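Extracellular solute-binding protein, family 1 (Bifidobacterium longum subsp. infantis ATCC 15697, PDB 3QUF) probably binds a solute outside the cell membrane and delivers it to a transport system, as family 1 solute-binding proteins do. Local coordinates at residues P224-W229 with K398-A403; Q387-I390 with Q394-A397. One frame throughout, in Å; residues are numbered along the deposited sequence.

Overall arrangement
Both contacts belong to one corner of the fold, with their centres about 8 Å apart. Contact 2 is local: it closes the turn between helix 376-391 and helix 397-408, which follow each other near the C-terminal end. Contact 1 is long-range, with 168 residues between its segments, and sets the second of these helices against helix 223-234. In chain order, contact 2 falls within the span that contact 1 brackets. Ile390 of contact 2 touches both Phe226 and Ala400 of contact 1, so the hairpin whose turn contact 2 closes packs against helix 223-234, joining the C-terminal helices to the middle of the chain.

Contact 1: P224-W229 with K398-A403; sequences PVFKRW and KDAAKA
The ring of Phe226 carries Ala400 CB over one face in a CH-pi contact, 4.1 Å from the ring centroid and 17° off the ring normal. The methyl sits toward the rim, nearest to CE2, and the ring is met obliquely by the backbone N of Ala401, 3.9 Å from Phe226 CE2. Ala401 CB adds a looser touch 4.2 Å from Phe226 CD2. Elsewhere the ring stacks with Phe190 of helix 188-199, and Ile390 also touches the side chain. With chi1 at -85°, CG lies beside the backbone N, and the ring reaches out from helix 223-234 toward helix 397-408. The two helical segments run roughly antiparallel, at 138°, and their axes come no closer than 9.1 Å; a large flat group on one side and small methyls on the other suit that spacing. An alanine in place of Phe226 would probably leave the Ala400 methyl without its aromatic face and open a gap between the two helices. At the exposed margin Lys227 and Lys398 run alongside each other in the same direction, their NZ atoms 4.2 Å apart. Lysine suits both of these exposed places, since its long, flexible chain can carry the ammonium group to the solvent-facing margin. Across these two segments the attraction is therefore apolar, made by a buried aromatic ring and two alanines, whereas the paired ammonium groups would be expected to repel each other mildly, an effect that water at the surface probably screens.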
ATOM      1  N   PRO A 224      11.561 -16.845   8.549  1.00 19.08           N
ATOM      2  CA  PRO A 224      10.429 -17.634   9.060  1.00 19.56           C
ATOM      3  C   PRO A 224       9.142 -17.449   8.279  1.00 18.56           C
ATOM      4  O   PRO A 224       8.316 -18.353   8.217  1.00 19.42           O
ATOM      5  CB  PRO A 224      10.242 -17.133  10.486  1.00 20.37           C
ATOM      6  CG  PRO A 224      10.964 -15.842  10.583  1.00 19.99           C
ATOM      7  CD  PRO A 224      12.077 -15.887   9.542  1.00 20.35           C
ATOM      8  N   VAL A 225       8.994 -16.284   7.670  1.00 17.36           N
ATOM      9  CA  VAL A 225       7.817 -16.001   6.863  1.00 16.84           C
ATOM     10  C   VAL A 225       7.932 -16.697   5.531  1.00 16.17           C
ATOM     11  O   VAL A 225       6.990 -17.355   5.082  1.00 18.23           O
ATOM     12  CB  VAL A 225       7.567 -14.480   6.728  1.00 16.61           C
ATOM     13  CG1 VAL A 225       6.222 -14.187   5.964  1.00 17.72           C
ATOM     14  CG2 VAL A 225       7.545 -13.838   8.110  1.00 16.85           C
ATOM     15  N   PHE A 226       9.105 -16.646   4.929  1.00 17.65           N
ATOM     16  CA  PHE A 226       9.362 -17.382   3.709  1.00 18.23           C
ATOM     17  C   PHE A 226       9.149 -18.890   3.949  1.00 19.27           C
ATOM     18  O   PHE A 226       8.681 -19.582   3.063  1.00 21.11           O
ATOM     19  CB  PHE A 226      10.785 -17.182   3.221  1.00 18.78           C
ATOM     20  CG  PHE A 226      11.023 -15.938   2.363  1.00 18.74           C
ATOM     21  CD1 PHE A 226      10.213 -15.628   1.283  1.00 21.58           C
ATOM     22  CD2 PHE A 226      12.118 -15.131   2.612  1.00 18.70           C
ATOM     23  CE1 PHE A 226      10.487 -14.494   0.476  1.00 22.80           C
ATOM     24  CE2 PHE A 226      12.399 -14.029   1.817  1.00 18.00           C
ATOM     25  CZ  PHE A 226      11.578 -13.716   0.747  1.00 20.73           C
ATOM     26  N   LYS A 227       9.517 -19.386   5.124  1.00 20.63           N
ATOM     27  CA  LYS A 227       9.355 -20.818   5.434  1.00 21.65           C
ATOM     28  C   LYS A 227       7.889 -21.221   5.380  1.00 22.40           C
ATOM     29  O   LYS A 227       7.543 -22.292   4.859  1.00 23.15           O
ATOM     30  CB  LYS A 227       9.925 -21.185   6.808  1.00 23.36           C
ATOM     31  CG  LYS A 227      11.439 -21.239   6.912  1.00 28.47           C
ATOM     32  CD  LYS A 227      11.869 -22.002   8.205  1.00 35.73           C
ATOM     33  CE  LYS A 227      13.380 -21.890   8.528  1.00 40.50           C
ATOM     34  NZ  LYS A 227      14.286 -22.108   7.369  1.00 42.42           N
ATOM     35  N   ARG A 228       7.022 -20.392   5.957  1.00 21.72           N
ATOM     36  CA  ARG A 228       5.606 -20.694   5.975  1.00 22.85           C
ATOM     37  C   ARG A 228       5.002 -20.493   4.593  1.00 22.13           C
ATOM     38  O   ARG A 228       4.166 -21.283   4.136  1.00 21.55           O
ATOM     39  CB  ARG A 228       4.889 -19.868   7.033  1.00 22.95           C
ATOM     40  CG  ARG A 228       5.389 -20.138   8.449  1.00 27.11           C
ATOM     41  CD  ARG A 228       5.310 -21.652   8.809  1.00 32.15           C
ATOM     42  NE  ARG A 228       3.959 -22.178   8.593  1.00 37.51           N
ATOM     43  CZ  ARG A 228       3.653 -23.395   8.123  1.00 40.70           C
ATOM     44  NH1 ARG A 228       4.590 -24.245   7.773  1.00 42.82           N
ATOM     45  NH2 ARG A 228       2.376 -23.751   7.972  1.00 43.33           N
ATOM     46  N   TRP A 229       5.468 -19.471   3.896  1.00 21.68           N
ATOM     47  CA  TRP A 229       5.033 -19.246   2.511  1.00 21.91           C
ATOM     48  C   TRP A 229       5.513 -20.402   1.609  1.00 23.64           C
ATOM     49  O   TRP A 229       4.729 -20.903   0.807  1.00 26.53           O
ATOM     50  CB  TRP A 229       5.539 -17.869   2.010  1.00 20.98           C
ATOM     51  CG  TRP A 229       4.771 -17.277   0.879  1.00 17.79           C
ATOM     52  CD1 TRP A 229       3.531 -16.775   0.917  1.00 19.83           C
ATOM     53  CD2 TRP A 229       5.224 -17.126  -0.472  1.00 18.62           C
ATOM     54  NE1 TRP A 229       3.165 -16.295  -0.325  1.00 17.15           N
ATOM     55  CE2 TRP A 229       4.197 -16.484  -1.188  1.00 16.62           C
ATOM     56  CE3 TRP A 229       6.411 -17.433  -1.133  1.00 19.67           C
ATOM     57  CZ2 TRP A 229       4.291 -16.187  -2.536  1.00 18.91           C
ATOM     58  CZ3 TRP A 229       6.515 -17.113  -2.470  1.00 21.82           C
ATOM     59  CH2 TRP A 229       5.451 -16.509  -3.161  1.00 19.80           C
ATOM     60  N   LYS A 398      15.706 -19.675   3.703  1.00 29.05           N
ATOM     61  CA  LYS A 398      16.873 -18.961   4.214  1.00 30.58           C
ATOM     62  C   LYS A 398      17.737 -18.390   3.073  1.00 30.05           C
ATOM     63  O   LYS A 398      18.227 -17.266   3.180  1.00 29.37           O
ATOM     64  CB  LYS A 398      17.708 -19.813   5.188  1.00 32.62           C
ATOM     65  CG  LYS A 398      18.468 -18.920   6.215  1.00 36.47           C
ATOM     66  CD  LYS A 398      19.568 -19.625   7.017  1.00 41.86           C
ATOM     67  CE  LYS A 398      19.028 -20.783   7.858  1.00 46.53           C
ATOM     68  NZ  LYS A 398      17.843 -20.405   8.715  1.00 49.36           N
ATOM     69  N   ASP A 399      17.871 -19.128   1.970  1.00 29.84           N
ATOM     70  CA  ASP A 399      18.628 -18.616   0.811  1.00 30.88           C
ATOM     71  C   ASP A 399      17.995 -17.349   0.245  1.00 27.29           C
ATOM     72  O   ASP A 399      18.705 -16.416  -0.126  1.00 26.09           O
ATOM     73  CB  ASP A 399      18.711 -19.641  -0.330  1.00 32.74           C
ATOM     74  CG  ASP A 399      19.563 -20.877   0.010  1.00 38.35           C
ATOM     75  OD1 ASP A 399      20.564 -20.769   0.788  1.00 42.36           O
ATOM     76  OD2 ASP A 399      19.222 -21.964  -0.546  1.00 44.50           O
ATOM     77  N   ALA A 400      16.672 -17.335   0.126  1.00 25.50           N
ATOM     78  CA  ALA A 400      15.961 -16.143  -0.349  1.00 24.13           C
ATOM     79  C   ALA A 400      16.221 -14.958   0.564  1.00 22.55           C
ATOM     80  O   ALA A 400      16.521 -13.855   0.097  1.00 21.61           O
ATOM     81  CB  ALA A 400      14.465 -16.406  -0.438  1.00 23.45           C
ATOM     82  N   ALA A 401      16.119 -15.176   1.874  1.00 22.10           N
ATOM     83  CA  ALA A 401      16.373 -14.105   2.825  1.00 21.54           C
ATOM     84  C   ALA A 401      17.825 -13.615   2.772  1.00 22.65           C
ATOM     85  O   ALA A 401      18.070 -12.413   2.834  1.00 21.16           O
ATOM     86  CB  ALA A 401      15.971 -14.525   4.240  1.00 21.77           C
ATOM     87  N   LYS A 402      18.770 -14.540   2.617  1.00 23.88           N
ATOM     88  CA  LYS A 402      20.184 -14.176   2.536  1.00 25.46           C
ATOM     89  C   LYS A 402      20.432 -13.336   1.284  1.00 25.26           C
ATOM     90  O   LYS A 402      21.230 -12.385   1.324  1.00 24.80           O
ATOM     91  CB  LYS A 402      21.085 -15.414   2.539  1.00 27.53           C
ATOM     92  CG  LYS A 402      21.136 -16.155   3.898  1.00 31.26           C
ATOM     93  CD  LYS A 402      21.979 -17.438   3.823  1.00 37.46           C
ATOM     94  CE  LYS A 402      22.555 -17.810   5.186  1.00 41.80           C
ATOM     95  NZ  LYS A 402      23.400 -19.063   5.126  1.00 44.86           N
ATOM     96  N   ALA A 403      19.754 -13.671   0.178  1.00 23.64           N
ATOM     97  CA  ALA A 403      19.894 -12.870  -1.054  1.00 23.71           C
ATOM     98  C   ALA A 403      19.391 -11.435  -0.890  1.00 21.94           C
ATOM     99  O   ALA A 403      20.004 -10.480  -1.365  1.00 21.32           O
ATOM    100  CB  ALA A 403      19.212 -13.543  -2.224  1.00 24.25           C
TER

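Contact 2: Q387-I390 with Q394-A397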
ATOM      1  N   GLN A 387      11.052 -14.727  -4.789  1.00 20.02           N
ATOM      2  CA  GLN A 387       9.781 -15.369  -4.480  1.00 20.21           C
ATOM      3  C   GLN A 387       9.441 -16.400  -5.556  1.00 20.49           C
ATOM      4  O   GLN A 387       8.914 -17.497  -5.270  1.00 19.63           O
ATOM      5  CB  GLN A 387       8.668 -14.344  -4.278  1.00 20.79           C
ATOM      6  CG  GLN A 387       8.099 -13.742  -5.498  1.00 23.19           C
ATOM      7  CD  GLN A 387       7.258 -12.492  -5.176  1.00 25.25           C
ATOM      8  OE1 GLN A 387       7.121 -12.101  -4.012  1.00 19.89           O
ATOM      9  NE2 GLN A 387       6.719 -11.848  -6.232  1.00 25.72           N
ATOM     10  N   GLN A 388       9.747 -16.059  -6.811  1.00 20.22           N
ATOM     11  CA  GLN A 388       9.520 -16.998  -7.893  1.00 22.51           C
ATOM     12  C   GLN A 388      10.379 -18.282  -7.718  1.00 23.93           C
ATOM     13  O   GLN A 388       9.889 -19.404  -7.898  1.00 25.08           O
ATOM     14  CB  GLN A 388       9.762 -16.321  -9.242  1.00 22.24           C
ATOM     15  CG  GLN A 388       8.768 -15.232  -9.640  1.00 23.36           C
ATOM     16  CD  GLN A 388       9.201 -14.456 -10.876  1.00 26.73           C
ATOM     17  OE1 GLN A 388      10.183 -14.816 -11.509  1.00 32.87           O
ATOM     18  NE2 GLN A 388       8.475 -13.401 -11.231  1.00 27.59           N
ATOM     19  N   LYS A 389      11.644 -18.121  -7.330  1.00 24.52           N
ATOM     20  CA  LYS A 389      12.523 -19.273  -7.090  1.00 25.73           C
ATOM     21  C   LYS A 389      12.038 -20.135  -5.923  1.00 26.48           C
ATOM     22  O   LYS A 389      12.182 -21.345  -5.938  1.00 26.61           O
ATOM     23  CB  LYS A 389      13.958 -18.824  -6.825  1.00 26.21           C
ATOM     24  CG  LYS A 389      14.599 -18.232  -8.044  1.00 29.18           C
ATOM     25  CD  LYS A 389      16.054 -17.722  -7.812  1.00 33.63           C
ATOM     26  CE  LYS A 389      16.428 -16.712  -8.905  1.00 37.51           C
ATOM     27  NZ  LYS A 389      17.657 -15.881  -8.644  1.00 41.08           N
ATOM     28  N   ILE A 390      11.473 -19.507  -4.894  1.00 25.82           N
ATOM     29  CA  ILE A 390      10.905 -20.289  -3.785  1.00 27.14           C
ATOM     30  C   ILE A 390       9.740 -21.117  -4.278  1.00 28.53           C
ATOM     31  O   ILE A 390       9.658 -22.329  -3.978  1.00 29.49           O
ATOM     32  CB  ILE A 390      10.406 -19.425  -2.638  1.00 26.74           C
ATOM     33  CG1 ILE A 390      11.563 -18.820  -1.870  1.00 27.07           C
ATOM     34  CG2 ILE A 390       9.463 -20.255  -1.692  1.00 27.52           C
ATOM     35  CD1 ILE A 390      11.136 -17.691  -0.967  1.00 29.65           C
ATOM     36  N   GLN A 394      13.388 -23.953  -6.130  1.00 36.93           N
ATOM     37  CA  GLN A 394      14.799 -23.818  -6.505  1.00 37.27           C
ATOM     38  C   GLN A 394      15.677 -23.298  -5.390  1.00 36.67           C
ATOM     39  O   GLN A 394      16.870 -23.513  -5.413  1.00 37.65           O
ATOM     40  CB  GLN A 394      14.977 -22.901  -7.713  1.00 37.22           C
ATOM     41  CG  GLN A 394      14.095 -23.288  -8.875  1.00 40.90           C
ATOM     42  CD  GLN A 394      14.521 -22.665 -10.194  1.00 45.01           C
ATOM     43  OE1 GLN A 394      14.620 -21.439 -10.333  1.00 49.78           O
ATOM     44  NE2 GLN A 394      14.745 -23.510 -11.179  1.00 48.64           N
ATOM     45  N   ILE A 395      15.114 -22.562  -4.445  1.00 34.27           N
ATOM     46  CA  ILE A 395      15.902 -22.041  -3.352  1.00 33.23           C
ATOM     47  C   ILE A 395      15.124 -22.227  -2.062  1.00 31.83           C
ATOM     48  O   ILE A 395      13.907 -22.367  -2.082  1.00 32.16           O
ATOM     49  CB  ILE A 395      16.249 -20.584  -3.582  1.00 33.28           C
ATOM     50  CG1 ILE A 395      14.995 -19.703  -3.494  1.00 32.05           C
ATOM     51  CG2 ILE A 395      16.935 -20.409  -4.940  1.00 35.80           C
ATOM     52  CD1 ILE A 395      15.311 -18.284  -3.540  1.00 34.03           C
ATOM     53  N   SER A 396      15.831 -22.254  -0.945  1.00 31.30           N
ATOM     54  CA  SER A 396      15.177 -22.391   0.337  1.00 30.43           C
ATOM     55  C   SER A 396      14.751 -21.015   0.808  1.00 28.73           C
ATOM     56  O   SER A 396      15.194 -19.994   0.269  1.00 26.95           O
ATOM     57  CB  SER A 396      16.134 -22.953   1.358  1.00 31.18           C
ATOM     58  OG  SER A 396      17.201 -22.055   1.550  1.00 30.42           O
ATOM     59  N   ALA A 397      13.917 -21.006   1.846  1.00 27.66           N
ATOM     60  CA  ALA A 397      13.557 -19.773   2.535  1.00 27.31           C
ATOM     61  C   ALA A 397      14.782 -19.012   3.016  1.00 27.60           C
ATOM     62  O   ALA A 397      14.909 -17.810   2.756  1.00 26.82           O
ATOM     63  CB  ALA A 397      12.631 -20.079   3.718  1.00 27.07           C
TER
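Gln394 and Ile395 fold back on Lys389 and Ile390 in the turn of a helical hairpin, where helix 376-391 ends and the chain reverses into helix 397-408. The polar link is a backbone bond: Gln394 N donates to Lys389 O at 2.9 Å, with an N-H...O angle of 155°, so a carbonyl near the helix's C-terminal end is taken up by the returning chain.

The apolar contacts centre on Ile395. Its CG1 is tucked against both backbone neighbours (chi1 68°), which turns the CG1-CD1 branch onto helix 376-391. CD1 of Ile395 lies 3.6 Å from Lys389 CB, while the two CG1 atoms of Ile390 and Ile395 meet at 3.9 Å, the side chains nearly perpendicular to one another. A branched aliphatic suits this place, since CG2 of Ile395 can also pack on the lysine chain, 4.0 Å from Lys389 CD. Lysine in turn gives its methylenes to the contact as its extended chain leads the amino end away.

Capping starts the next helix. Ser396 is the N-cap of helix 397-408, its OG hydrogen-bonded to Asp399 N; serine suits the position because its short hydroxyl can reach a backbone N-H of the first turn.

A separate, loose van der Waals contact lies at the surface, where the Gln394 side chain passes slantwise over that of Lys389, with Gln394 OE1 3.9 Å from Lys389 CG.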